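Local coordinates for penicillin-binding protein 1A (Mycobacterium tuberculosis, PDB 5CXW) that builds and cross-links mycobacterial peptidoglycan, its penicillin-sensitive C-terminal transpeptidase part, present here with penicillin V bound, joining the peptide subunits, at residues Asn281-Arg286 / Ile347-Met352; Thr312-Thr317 / Ser360-Pro365; Thr209-Met214 / Asp305-Gly310; Pro39-Ala44 / Asp353-Gly358; Pro58-Ala63 / Val319-Val324. One frame throughout, in Å; residues are numbered along the deposited sequence. Where two conformers were deposited one is given.

Contact 1 of 5, residues Asn281-Arg286 / Ile347-Met352; sequences NLAGGR and IWKATM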
# COMPACT_ATOMS: atom_id res chain seq x y z
N ASN A 281 4.84 -16.35 -1.00
CA ASN A 281 6.08 -16.07 -1.81
C ASN A 281 5.67 -16.07 -3.29
O ASN A 281 4.87 -16.92 -3.72
CB ASN A 281 7.11 -17.22 -1.69
CG ASN A 281 7.36 -17.72 -0.26
OD1 ASN A 281 8.49 -17.44 0.34
ND2 ASN A 281 6.37 -18.55 0.30
N LEU A 282 6.26 -15.16 -4.07
CA LEU A 282 5.97 -15.07 -5.49
C LEU A 282 6.55 -16.29 -6.20
O LEU A 282 7.49 -16.98 -5.70
CB LEU A 282 6.57 -13.78 -6.07
CG LEU A 282 5.98 -12.48 -5.48
CD1 LEU A 282 6.52 -11.26 -6.20
CD2 LEU A 282 4.45 -12.52 -5.55
N ALA A 283 5.98 -16.58 -7.36
CA ALA A 283 6.39 -17.74 -8.13
C ALA A 283 7.86 -17.71 -8.61
O ALA A 283 8.43 -16.65 -8.83
CB ALA A 283 5.45 -17.93 -9.29
N GLY A 284 8.44 -18.89 -8.77
CA GLY A 284 9.73 -19.05 -9.43
C GLY A 284 10.89 -18.48 -8.62
O GLY A 284 11.90 -18.07 -9.20
N GLY A 285 10.74 -18.48 -7.29
CA GLY A 285 11.76 -17.95 -6.39
C GLY A 285 11.94 -16.46 -6.41
O GLY A 285 12.97 -15.93 -5.99
N ARG A 286 10.96 -15.75 -6.92
CA ARG A 286 11.12 -14.32 -7.02
C ARG A 286 11.02 -13.67 -5.64
O ARG A 286 10.00 -13.83 -4.97
CB ARG A 286 10.06 -13.77 -7.97
CG ARG A 286 10.24 -12.32 -8.32
CD ARG A 286 9.11 -11.79 -9.16
NE ARG A 286 8.96 -12.48 -10.44
CZ ARG A 286 9.59 -12.14 -11.57
NH1 ARG A 286 10.44 -11.14 -11.63
NH2 ARG A 286 9.30 -12.79 -12.67
N ILE A 347 -4.78 -12.51 -3.99
CA ILE A 347 -4.92 -11.61 -5.11
C ILE A 347 -3.58 -10.93 -5.44
O ILE A 347 -3.21 -10.81 -6.61
CB ILE A 347 -6.05 -10.58 -4.84
CG1 ILE A 347 -7.42 -11.26 -4.73
CG2 ILE A 347 -6.02 -9.44 -5.85
CD1 ILE A 347 -8.54 -10.39 -4.11
N TRP A 348 -2.91 -10.45 -4.43
CA TRP A 348 -1.61 -9.75 -4.56
C TRP A 348 -0.60 -10.70 -5.27
O TRP A 348 0.05 -10.33 -6.26
CB TRP A 348 -1.08 -9.37 -3.17
CG TRP A 348 0.31 -8.79 -3.25
CD1 TRP A 348 0.66 -7.51 -3.59
CD2 TRP A 348 1.55 -9.48 -2.99
NE1 TRP A 348 2.05 -7.38 -3.57
CE2 TRP A 348 2.61 -8.56 -3.19
CE3 TRP A 348 1.86 -10.77 -2.57
CZ2 TRP A 348 3.98 -8.90 -3.00
CZ3 TRP A 348 3.25 -11.13 -2.40
CH2 TRP A 348 4.26 -10.20 -2.63
N LYS A 349 -0.47 -11.91 -4.76
CA LYS A 349 0.48 -12.88 -5.32
C LYS A 349 0.17 -13.17 -6.79
O LYS A 349 1.06 -13.23 -7.66
CB LYS A 349 0.49 -14.19 -4.51
CG LYS A 349 1.19 -15.34 -5.27
CD LYS A 349 1.48 -16.54 -4.38
CE LYS A 349 1.82 -17.74 -5.25
NZ LYS A 349 3.13 -17.57 -5.95
N ALA A 350 -1.11 -13.41 -7.07
CA ALA A 350 -1.54 -13.75 -8.43
C ALA A 350 -1.34 -12.58 -9.37
O ALA A 350 -0.88 -12.76 -10.52
CB ALA A 350 -2.98 -14.18 -8.43
N THR A 351 -1.63 -11.38 -8.88
CA THR A 351 -1.44 -10.19 -9.72
C THR A 351 0.05 -10.00 -10.00
O THR A 351 0.46 -9.73 -11.15
CB THR A 351 -2.00 -8.97 -8.98
OG1 THR A 351 -3.44 -9.12 -8.79
CG2 THR A 351 -1.75 -7.68 -9.83
N MET A 352 0.86 -10.12 -8.94
CA MET A 352 2.32 -9.91 -9.09
C MET A 352 2.94 -10.95 -10.03
O MET A 352 3.65 -10.60 -10.97
CB MET A 352 3.03 -9.88 -7.75
CG MET A 352 2.72 -8.59 -6.96
SD MET A 352 3.55 -7.14 -7.61
CE MET A 352 5.19 -7.26 -6.87

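Contact 2 of 5, residues Thr312-Thr317 / Ser360-Pro365; sequences TPSLST and SNETFP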
# COMPACT_ATOMS: atom_id res chain seq x y z
N THR A 312 8.41 -5.68 -5.81
CA THR A 312 9.72 -5.94 -6.25
C THR A 312 10.29 -4.60 -6.69
O THR A 312 9.59 -3.62 -6.69
CB THR A 312 9.71 -6.94 -7.42
OG1 THR A 312 9.28 -6.27 -8.59
CG2 THR A 312 8.87 -8.09 -7.11
N PRO A 313 11.55 -4.55 -7.10
CA PRO A 313 12.05 -3.24 -7.56
C PRO A 313 11.32 -2.67 -8.80
O PRO A 313 11.41 -1.47 -9.09
CB PRO A 313 13.53 -3.53 -7.87
CG PRO A 313 13.85 -4.71 -6.98
CD PRO A 313 12.63 -5.55 -6.99
N SER A 314 10.58 -3.52 -9.51
CA SER A 314 9.93 -3.15 -10.77
C SER A 314 8.40 -3.06 -10.69
O SER A 314 7.79 -2.68 -11.66
CB SER A 314 10.39 -4.11 -11.86
OG SER A 314 11.78 -3.88 -12.16
N LEU A 315 7.78 -3.38 -9.55
CA LEU A 315 6.34 -3.32 -9.43
C LEU A 315 5.91 -3.32 -7.98
O LEU A 315 6.36 -4.13 -7.20
CB LEU A 315 5.62 -4.44 -10.19
CG LEU A 315 4.16 -4.14 -10.49
CD1 LEU A 315 4.00 -3.01 -11.51
CD2 LEU A 315 3.58 -5.43 -11.09
N SER A 316 5.07 -2.34 -7.64
CA SER A 316 4.48 -2.24 -6.30
C SER A 316 3.01 -2.37 -6.38
O SER A 316 2.35 -1.60 -7.10
CB SER A 316 4.82 -0.87 -5.67
OG SER A 316 4.14 -0.77 -4.40
N THR A 317 2.45 -3.35 -5.67
CA THR A 317 1.03 -3.63 -5.76
C THR A 317 0.38 -3.61 -4.35
O THR A 317 0.87 -4.25 -3.40
CB THR A 317 0.75 -4.98 -6.44
OG1 THR A 317 1.30 -4.97 -7.78
CG2 THR A 317 -0.77 -5.25 -6.53
N SER A 360 12.97 -11.51 -15.61
CA SER A 360 13.93 -12.15 -14.73
C SER A 360 13.72 -11.71 -13.29
O SER A 360 13.18 -10.63 -13.02
CB SER A 360 15.37 -11.86 -15.17
OG SER A 360 15.65 -10.48 -15.16
N ASN A 361 14.16 -12.56 -12.37
CA ASN A 361 14.02 -12.26 -10.94
C ASN A 361 15.04 -11.23 -10.50
O ASN A 361 16.25 -11.45 -10.66
CB ASN A 361 14.19 -13.52 -10.09
CG ASN A 361 13.05 -14.49 -10.26
OD1 ASN A 361 11.98 -14.16 -10.79
ND2 ASN A 361 13.25 -15.72 -9.78
N GLU A 362 14.57 -10.15 -9.88
CA GLU A 362 15.46 -9.15 -9.30
C GLU A 362 15.74 -9.38 -7.82
O GLU A 362 14.93 -9.94 -7.10
CB GLU A 362 14.84 -7.78 -9.43
CG GLU A 362 14.68 -7.36 -10.85
CD GLU A 362 14.12 -5.96 -10.96
OE1 GLU A 362 12.92 -5.75 -10.70
OE2 GLU A 362 14.92 -5.05 -11.31
N THR A 363 16.91 -8.95 -7.38
CA THR A 363 17.27 -9.00 -5.96
C THR A 363 17.27 -7.58 -5.45
O THR A 363 17.42 -6.62 -6.22
CB THR A 363 18.63 -9.63 -5.73
OG1 THR A 363 19.56 -8.98 -6.55
CG2 THR A 363 18.63 -11.07 -6.21
N PHE A 364 17.04 -7.46 -4.15
CA PHE A 364 16.98 -6.13 -3.56
C PHE A 364 18.37 -5.58 -3.23
O PHE A 364 19.32 -6.34 -3.01
CB PHE A 364 16.10 -6.22 -2.31
CG PHE A 364 14.67 -6.42 -2.61
CD1 PHE A 364 13.96 -5.42 -3.18
CD2 PHE A 364 14.03 -7.58 -2.23
CE1 PHE A 364 12.58 -5.56 -3.44
CE2 PHE A 364 12.66 -7.75 -2.49
CZ PHE A 364 11.92 -6.71 -3.05
N PRO A 365 18.49 -4.25 -3.16
CA PRO A 365 19.79 -3.66 -2.86
C PRO A 365 20.26 -4.03 -1.47
O PRO A 365 19.48 -4.07 -0.54
CB PRO A 365 19.55 -2.14 -3.01
CG PRO A 365 18.24 -1.99 -3.62
CD PRO A 365 17.46 -3.24 -3.45
O HOH W 1 10.75 -7.37 -10.66

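Contact 3 of 5, residues Thr209-Met214 / Asp305-Gly310; sequences TRVIDM and DAWMVG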
# COMPACT_ATOMS: atom_id res chain seq x y z
N THR A 209 -6.80 6.06 4.10
CA THR A 209 -5.85 6.18 3.04
C THR A 209 -6.42 5.44 1.82
O THR A 209 -7.26 4.54 1.96
CB THR A 209 -4.55 5.47 3.50
OG1 THR A 209 -4.07 6.15 4.66
CG2 THR A 209 -3.39 5.45 2.46
N ARG A 210 -5.96 5.78 0.62
CA ARG A 210 -6.48 5.07 -0.58
C ARG A 210 -5.50 3.95 -0.95
O ARG A 210 -4.30 4.02 -0.70
CB ARG A 210 -6.57 6.02 -1.75
CG ARG A 210 -7.42 7.27 -1.51
CD ARG A 210 -7.35 8.25 -2.69
NE ARG A 210 -6.02 8.88 -2.72
CZ ARG A 210 -5.54 9.65 -3.69
NH1 ARG A 210 -6.28 9.97 -4.73
NH2 ARG A 210 -4.32 10.19 -3.55
N VAL A 211 -6.05 2.95 -1.65
CA VAL A 211 -5.25 1.85 -2.16
C VAL A 211 -4.16 2.41 -3.08
O VAL A 211 -3.00 1.97 -3.02
CB VAL A 211 -6.15 0.86 -2.91
CG1 VAL A 211 -5.37 -0.24 -3.61
CG2 VAL A 211 -7.17 0.18 -1.99
N ILE A 212 -4.50 3.41 -3.94
CA ILE A 212 -3.45 4.00 -4.77
C ILE A 212 -2.33 4.65 -3.98
O ILE A 212 -1.17 4.51 -4.37
CB ILE A 212 -4.01 4.96 -5.88
CG1 ILE A 212 -2.87 5.48 -6.77
CG2 ILE A 212 -4.84 6.11 -5.28
CD1 ILE A 212 -3.41 5.84 -8.17
N ASP A 213 -2.64 5.29 -2.85
CA ASP A 213 -1.63 5.90 -1.99
C ASP A 213 -0.68 4.83 -1.46
O ASP A 213 0.50 5.02 -1.44
CB ASP A 213 -2.27 6.58 -0.75
CG ASP A 213 -3.06 7.85 -1.10
OD1 ASP A 213 -2.51 8.72 -1.80
OD2 ASP A 213 -4.20 8.00 -0.59
N MET A 214 -1.23 3.70 -1.04
CA MET A 214 -0.39 2.63 -0.47
C MET A 214 0.56 2.03 -1.56
O MET A 214 1.75 1.83 -1.31
CB MET A 214 -1.23 1.52 0.16
CG MET A 214 -1.96 1.95 1.43
SD MET A 214 -0.86 2.47 2.76
CE MET A 214 -0.20 0.89 3.24
N ASP A 305 -11.43 -4.78 7.23
CA ASP A 305 -10.66 -4.56 6.02
C ASP A 305 -9.44 -5.46 6.06
O ASP A 305 -8.86 -5.70 7.12
CB ASP A 305 -10.09 -3.14 5.88
CG ASP A 305 -11.10 -2.05 6.14
OD1 ASP A 305 -11.30 -1.69 7.30
OD2 ASP A 305 -11.70 -1.56 5.13
N ALA A 306 -9.06 -5.97 4.92
CA ALA A 306 -7.92 -6.87 4.81
C ALA A 306 -7.04 -6.41 3.70
O ALA A 306 -7.52 -6.12 2.61
CB ALA A 306 -8.41 -8.27 4.61
N TRP A 307 -5.73 -6.33 3.94
CA TRP A 307 -4.79 -5.79 3.01
C TRP A 307 -3.55 -6.66 2.76
O TRP A 307 -3.02 -7.29 3.71
CB TRP A 307 -4.21 -4.48 3.56
CG TRP A 307 -5.12 -3.31 3.64
CD1 TRP A 307 -6.09 -3.07 4.59
CD2 TRP A 307 -5.18 -2.23 2.70
NE1 TRP A 307 -6.72 -1.85 4.30
CE2 TRP A 307 -6.15 -1.31 3.18
CE3 TRP A 307 -4.45 -1.92 1.53
CZ2 TRP A 307 -6.42 -0.13 2.53
CZ3 TRP A 307 -4.72 -0.71 0.87
CH2 TRP A 307 -5.72 0.17 1.37
N MET A 308 -3.01 -6.61 1.56
CA MET A 308 -1.65 -7.03 1.29
C MET A 308 -1.04 -6.01 0.36
O MET A 308 -1.60 -5.75 -0.74
CB MET A 308 -1.57 -8.42 0.66
CG MET A 308 -0.16 -8.91 0.30
SD MET A 308 0.97 -8.81 1.71
CE MET A 308 1.68 -10.48 1.75
N VAL A 309 0.09 -5.43 0.77
CA VAL A 309 0.84 -4.48 -0.04
C VAL A 309 2.28 -4.93 -0.16
O VAL A 309 2.92 -5.26 0.80
CB VAL A 309 0.75 -3.06 0.54
CG1 VAL A 309 1.27 -2.04 -0.47
CG2 VAL A 309 -0.63 -2.71 0.95
N GLY A 310 2.81 -5.05 -1.38
CA GLY A 310 4.18 -5.45 -1.51
C GLY A 310 4.70 -5.28 -2.92
O GLY A 310 3.93 -5.04 -3.86

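Contact 4 of 5, residues Pro39-Ala44 / Asp353-Gly358; sequences PQAQRA and DGALKG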
# COMPACT_ATOMS: atom_id res chain seq x y z
N PRO A 39 -1.24 -4.19 -20.27
CA PRO A 39 -2.31 -5.18 -20.38
C PRO A 39 -2.08 -6.46 -19.64
O PRO A 39 -3.02 -7.04 -19.09
CB PRO A 39 -2.36 -5.45 -21.89
CG PRO A 39 -2.01 -4.11 -22.46
CD PRO A 39 -0.94 -3.56 -21.58
N GLN A 40 -0.84 -6.91 -19.63
CA GLN A 40 -0.49 -8.15 -18.95
C GLN A 40 -0.74 -8.00 -17.45
O GLN A 40 -1.26 -8.96 -16.81
CB GLN A 40 0.96 -8.57 -19.21
CG GLN A 40 1.41 -9.85 -18.53
CD GLN A 40 2.82 -10.26 -18.88
OE1 GLN A 40 3.25 -10.15 -20.04
NE2 GLN A 40 3.53 -10.83 -17.93
N ALA A 41 -0.37 -6.84 -16.88
CA ALA A 41 -0.62 -6.60 -15.43
C ALA A 41 -2.09 -6.44 -15.15
O ALA A 41 -2.65 -7.02 -14.19
CB ALA A 41 0.17 -5.39 -14.94
N GLN A 42 -2.75 -5.70 -16.01
CA GLN A 42 -4.21 -5.48 -15.85
C GLN A 42 -4.99 -6.74 -15.93
O GLN A 42 -5.87 -6.95 -15.10
CB GLN A 42 -4.72 -4.47 -16.87
CG GLN A 42 -6.16 -3.98 -16.67
CD GLN A 42 -6.34 -3.20 -15.39
OE1 GLN A 42 -5.43 -2.54 -14.92
NE2 GLN A 42 -7.56 -3.23 -14.85
N ARG A 43 -4.71 -7.58 -16.92
CA ARG A 43 -5.39 -8.88 -17.04
C ARG A 43 -5.14 -9.77 -15.80
O ARG A 43 -6.07 -10.46 -15.31
CB ARG A 43 -4.97 -9.60 -18.34
CG ARG A 43 -5.54 -8.96 -19.64
CD ARG A 43 -5.30 -9.75 -20.96
NE ARG A 43 -4.29 -10.72 -20.62
CZ ARG A 43 -2.97 -10.64 -20.87
NH1 ARG A 43 -2.17 -11.59 -20.31
NH2 ARG A 43 -2.45 -9.66 -21.72
N ALA A 44 -3.92 -9.74 -15.29
CA ALA A 44 -3.57 -10.56 -14.09
C ALA A 44 -4.37 -10.08 -12.89
O ALA A 44 -4.91 -10.92 -12.12
CB ALA A 44 -2.07 -10.51 -13.79
N ASP A 353 2.62 -12.21 -9.78
CA ASP A 353 3.15 -13.34 -10.57
C ASP A 353 2.77 -13.13 -12.06
O ASP A 353 3.60 -13.25 -12.97
CB ASP A 353 2.58 -14.68 -10.07
CG ASP A 353 3.24 -15.17 -8.77
OD1 ASP A 353 4.37 -14.71 -8.45
OD2 ASP A 353 2.67 -16.10 -8.16
N GLY A 354 1.49 -12.83 -12.30
CA GLY A 354 1.04 -12.57 -13.65
C GLY A 354 1.66 -11.37 -14.34
O GLY A 354 1.99 -11.43 -15.54
N ALA A 355 1.77 -10.26 -13.61
CA ALA A 355 2.28 -9.03 -14.18
C ALA A 355 3.74 -9.15 -14.50
O ALA A 355 4.20 -8.55 -15.48
CB ALA A 355 2.06 -7.88 -13.21
N LEU A 356 4.49 -9.93 -13.73
CA LEU A 356 5.94 -10.04 -13.86
C LEU A 356 6.40 -11.31 -14.63
O LEU A 356 7.60 -11.48 -14.89
CB LEU A 356 6.56 -10.07 -12.48
CG LEU A 356 6.32 -8.79 -11.68
CD1 LEU A 356 6.98 -8.91 -10.33
CD2 LEU A 356 6.90 -7.63 -12.45
N LYS A 357 5.43 -12.15 -15.00
CA LYS A 357 5.71 -13.36 -15.76
C LYS A 357 6.53 -13.01 -17.01
O LYS A 357 6.22 -12.08 -17.73
CB LYS A 357 4.42 -14.06 -16.17
CG LYS A 357 4.70 -15.42 -16.79
CD LYS A 357 3.41 -16.12 -17.08
CE LYS A 357 3.73 -17.51 -17.53
NZ LYS A 357 2.47 -18.23 -17.87
N GLY A 358 7.61 -13.76 -17.22
CA GLY A 358 8.48 -13.57 -18.35
C GLY A 358 9.60 -12.58 -18.10
O GLY A 358 10.41 -12.35 -19.00

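Contact 5 of 5, residues Pro58-Ala63 / Val319-Val324; sequences PDMRAA and VWVGTV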
# COMPACT_ATOMS: atom_id res chain seq x y z
N PRO A 58 -21.85 -11.59 -2.18
CA PRO A 58 -21.90 -10.60 -3.26
C PRO A 58 -21.64 -9.14 -2.84
O PRO A 58 -21.35 -8.35 -3.69
CB PRO A 58 -23.30 -10.77 -3.84
CG PRO A 58 -24.09 -11.49 -2.81
CD PRO A 58 -23.13 -12.33 -2.03
N ASP A 59 -21.68 -8.83 -1.54
CA ASP A 59 -21.28 -7.53 -1.00
C ASP A 59 -19.75 -7.35 -0.85
O ASP A 59 -19.27 -6.24 -0.58
CB ASP A 59 -21.93 -7.33 0.40
CG ASP A 59 -23.45 -7.23 0.36
OD1 ASP A 59 -24.00 -6.90 -0.70
OD2 ASP A 59 -24.10 -7.51 1.40
N MET A 60 -18.98 -8.42 -1.01
CA MET A 60 -17.52 -8.30 -0.93
C MET A 60 -17.00 -7.49 -2.09
O MET A 60 -17.50 -7.58 -3.24
CB MET A 60 -16.89 -9.69 -0.96
CG MET A 60 -15.43 -9.67 -0.59
SD MET A 60 -14.75 -11.29 -0.29
CE MET A 60 -15.76 -11.84 1.11
N ARG A 61 -15.98 -6.69 -1.81
CA ARG A 61 -15.34 -5.85 -2.82
C ARG A 61 -13.84 -5.99 -2.71
O ARG A 61 -13.30 -6.36 -1.65
CB ARG A 61 -15.74 -4.39 -2.63
CG ARG A 61 -17.25 -4.13 -2.81
CD ARG A 61 -17.61 -4.15 -4.28
NE ARG A 61 -19.03 -3.84 -4.47
CZ ARG A 61 -20.02 -4.70 -4.33
NH1 ARG A 61 -19.81 -5.99 -3.97
NH2 ARG A 61 -21.27 -4.27 -4.53
N ALA A 62 -13.15 -5.69 -3.81
CA ALA A 62 -11.68 -5.62 -3.81
C ALA A 62 -11.19 -4.42 -4.59
O ALA A 62 -11.90 -3.88 -5.44
CB ALA A 62 -11.06 -6.90 -4.38
N ALA A 63 -9.97 -3.99 -4.30
CA ALA A 63 -9.29 -3.00 -5.12
C ALA A 63 -7.82 -3.37 -5.23
O ALA A 63 -7.23 -3.86 -4.24
CB ALA A 63 -9.45 -1.63 -4.51
N VAL A 319 -3.35 -4.30 -2.41
CA VAL A 319 -4.65 -4.96 -2.50
C VAL A 319 -5.38 -4.77 -1.19
O VAL A 319 -4.86 -5.06 -0.12
CB VAL A 319 -4.52 -6.47 -2.71
CG1 VAL A 319 -5.89 -7.13 -2.80
CG2 VAL A 319 -3.66 -6.79 -3.97
N TRP A 320 -6.64 -4.38 -1.36
CA TRP A 320 -7.63 -4.28 -0.28
C TRP A 320 -8.81 -5.20 -0.62
O TRP A 320 -9.20 -5.31 -1.77
CB TRP A 320 -8.10 -2.84 -0.14
CG TRP A 320 -9.36 -2.66 0.70
CD1 TRP A 320 -9.41 -2.46 2.06
CD2 TRP A 320 -10.72 -2.61 0.24
NE1 TRP A 320 -10.71 -2.28 2.46
CE2 TRP A 320 -11.54 -2.40 1.37
CE3 TRP A 320 -11.33 -2.72 -1.01
CZ2 TRP A 320 -12.93 -2.24 1.27
CZ3 TRP A 320 -12.69 -2.60 -1.10
CH2 TRP A 320 -13.49 -2.35 0.05
N VAL A 321 -9.31 -5.88 0.41
CA VAL A 321 -10.58 -6.56 0.36
C VAL A 321 -11.43 -6.05 1.52
O VAL A 321 -10.97 -5.89 2.66
CB VAL A 321 -10.40 -8.09 0.43
CG1 VAL A 321 -11.77 -8.79 0.44
CG2 VAL A 321 -9.55 -8.60 -0.73
N GLY A 322 -12.72 -5.82 1.26
CA GLY A 322 -13.67 -5.41 2.30
C GLY A 322 -15.08 -5.62 1.79
O GLY A 322 -15.29 -6.42 0.86
N THR A 323 -16.02 -4.89 2.35
CA THR A 323 -17.39 -4.97 1.88
C THR A 323 -17.89 -3.65 1.38
O THR A 323 -17.36 -2.58 1.73
CB THR A 323 -18.38 -5.51 2.94
OG1 THR A 323 -18.66 -4.53 3.96
CG2 THR A 323 -17.84 -6.80 3.57
N VAL A 324 -18.97 -3.70 0.59
CA VAL A 324 -19.38 -2.49 -0.11
C VAL A 324 -19.81 -1.33 0.82
O VAL A 324 -19.52 -0.19 0.52
CB VAL A 324 -20.49 -2.78 -1.13
CG1 VAL A 324 -21.68 -3.46 -0.47
CG2 VAL A 324 -20.87 -1.52 -1.87

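Contact 1 of 5, residues Asn281-Arg286 / Ile347-Met352
Asn281 meets helix 343-356 through its backbone carbonyl, which takes a hydrogen bond from the ammonium of Lys349; Lys349 NZ lies 2.9 Å from Asn281 O, in the carbonyl plane and on a lone pair, at a C=O...N angle of 144°. The lysine chain runs out straight from the helix and bends only at its last torsion (chi4 68°), which turns NZ onto the loop. Its charge is paired in a salt bridge with Asp353. Leu282 supplies the apolar half of the contact. With CG beside its own backbone N (chi1 -64°), it sends CD2 into the angle between two helix residues, 3.6 Å from Trp348 CZ3 and 3.7 Å from Met352 CB. Leucine and indole cross at about a right angle, while Met352 CG rests over one face of the same indole, offset toward the rim. Ala283 continues the loop past the lysine, its CB 4.1 Å from Lys349 NZ, and its N-H is taken up by Asp353, so a single carboxylate serves both the loop and the lysine. The contact ties the loop ahead of strand 289-296 to a helix that also packs on strand 315-323, through Trp348 and Met352 among others, and on helix 39-53, while the indole N-H of Trp348 reaches the carbonyl of Gly310 on strand 303-312.

Contact 2 of 5, residues Thr312-Thr317 / Ser360-Pro365
Glu362 OE1 is gripped from two directions. The hydroxyl of Ser314 donates to it over 2.6 Å from OG to OE1, a short bond that arrives on the syn side of the carboxylate but 31° out of its plane. A water 2.7 Å from Glu362 OE1 donates the second bond and lies 2.8 Å from Thr312 OG1, so threonine and glutamate are linked through solvent as well. The glutamate can reach this far because its chain is extended beyond CG (chi2 -178°), sliding past Pro313 in the opposite sense and leaving OE1 3.6 Å from Pro313 CB. These partners sit on a type I beta turn from Thr312 to Leu315, the tight hairpin connection between strands 303-312 and 315-323 of the central antiparallel sheet. Inside the turn, Thr312 OG1 accepts from the backbone N of Ser314 at 3.2 Å, an ST turn; the same hydroxyl oxygen meets the water. The proline faces the aromatic part of the partner segment: Pro313 CD lies 3.6 Å from Phe364 CE1, and the two side chains pass at a slant. Phe364 CZ reaches on to the backbone of Thr312, 4.0 Å from its CA. Beyond the turn, the phenyl group also packs on Thr267 of helix 260-270, while the methyl side of Thr312 is backed by Met352 and Leu356 of helix 343-356.

Contact 3 of 5, residues Thr209-Met214 / Asp305-Gly310
Trp307 reaches from strand 303-312 to the first turn of helix 211-222. Its CB points toward the helix, and with CG beside the backbone N (chi1 -69°) the indole is carried across the gap. On the five-membered ring, NE1 is satisfied outside the contact by the carbonyl of Gln94. The six-membered ring does the touching: CZ3 lies 3.9 Å from Met214 CG, and CH2 comes within 3.7 Å of Val211 CG2. Met214 crosses the indole at about a right angle, its chain folded at chi2 and chi3, and its CE lies 4.3 Å from Val309 CG2. Arg210, at the N-cap position, comes to the indole edge through its backbone C. Its guanidinium turns to Asp213, bound side-on through NE and NH2; Asp213 OD2 also accepts from Arg210 N at 3.1 Å. The Trp307 side chain is about 7 Å from bound penicillin V and about 8 Å from Ser97, the probable acylated serine, consistent with a second-shell place where the helix packs on the central sheet of the transpeptidase fold. Side-chain contacts across the gap are all apolar, so hydrophobic packing joins helix to strand, the charged pair lying on the part of the helix turned from it.

Contact 4 of 5, residues Pro39-Ala44 / Asp353-Gly358
Gln40 spends both hydrogens of its amide nitrogen on the last turn of helix 343-356 and the loop after it. One N-H goes to Gly354 O, 2.9 Å from NE2, in the carbonyl plane; the other to Lys357 O, 3.0 Å from NE2, where the donor is tilted 17° from that carbonyl's plane. Both acceptors lie near the amide plane of the glutamine, so the two bonds fix its rotation. A fully extended chain, with CG opposite the backbone N (chi1 180°), brings it there. Gln40 thus gives a partner to Gly354 O, where the helix's own N-H donors run out, and to Lys357 O in the loop beyond. Alongside the amide, the apolar contact is made by small residues: Ala41 CB is 3.6 Å from Ala355 CB, and Ala44 CB is 3.7 Å from Gly354 CA. Gly354 has no room for a side chain: a CB would run into the methyl of Ala44. The backbones come very near, Ala41 CA and Ala355 CA 4.0 Å apart. Ala41 also packs against Ala76 of strand 74-78, and Ala355 against Leu315. Helices 39-53 and 343-356 lie together on one face of the antiparallel sheet, as in the penicillin-binding transpeptidase fold.

Contact 5 of 5, residues Pro58-Ala63 / Val319-Val324
Val319 meets Ala63 at the backbone, its CA-H directed at the carbonyl of Ala63, while its side chain packs on Ile347 and Trp348 of helix 343-356. Trp320 pairs with Ala63 through two backbone bonds, each 3.0 Å: Trp320 N to Ala63 O and Ala63 N to Trp320 O. Its CG stands opposite the backbone N (chi1 166°), which lays the indole along the sheet, with Ala63 N at its edge, CE3 4.1 Å from Ala63 CB and CZ3 3.9 Å from Arg61 CB. Its NE1 bonds Asp305, and its ring meets Trp307 edge-to-face. Val321 stands on the other face with Ala62, a non-hydrogen-bonded pair; its CG1 comes 3.9 Å from Met60 CG. This register belongs to two neighbouring strands, 60-67 and 315-323, of the five-stranded antiparallel sheet of the transpeptidase domain; the short segments 60-63 and 319-323 run antiparallel, 156° between their directions. Gly322 returns to the hydrogen-bonded pattern with Arg61, and its N sits over one face of the Trp320 indole, where a CB would collide with the ring. Thr323 lies opposite Met60, its CA-H pointing at Asp59 O. Val324, just past the strand, ends the pairing: its N gives Asp59 O a 2.8 Å bond nearly along the C=O axis, and its CB lies 3.8 Å from Arg61 CZ, over one face of the guanidinium. That flat group is held by NH1, which donates to Pro58 O and, from above the carbonyl plane, to Met60 O.

How the contacts relate
Contacts 3 and 5 are buried and share the central sheet, where strands 303-312 and 315-323 run side by side; contact 5 is made chiefly by backbone bonds between strands, whereas contact 3 is apolar packing of a helix on the sheet. Contacts 1 and 4, partly buried, both use helix 343-356, contact 1 meeting a loop and contact 4 another helix; a side-chain nitrogen donates to one backbone carbonyl in contact 1 and to two in contact 4. Contact 2 lies at the surface, combining a serine-glutamate bond and a water with proline-phenyl packing. It touches contact 1 through Asn361 and Gly284. Side-chain hydrogen bonds across the contact thus occur in contacts 1, 2 and 4.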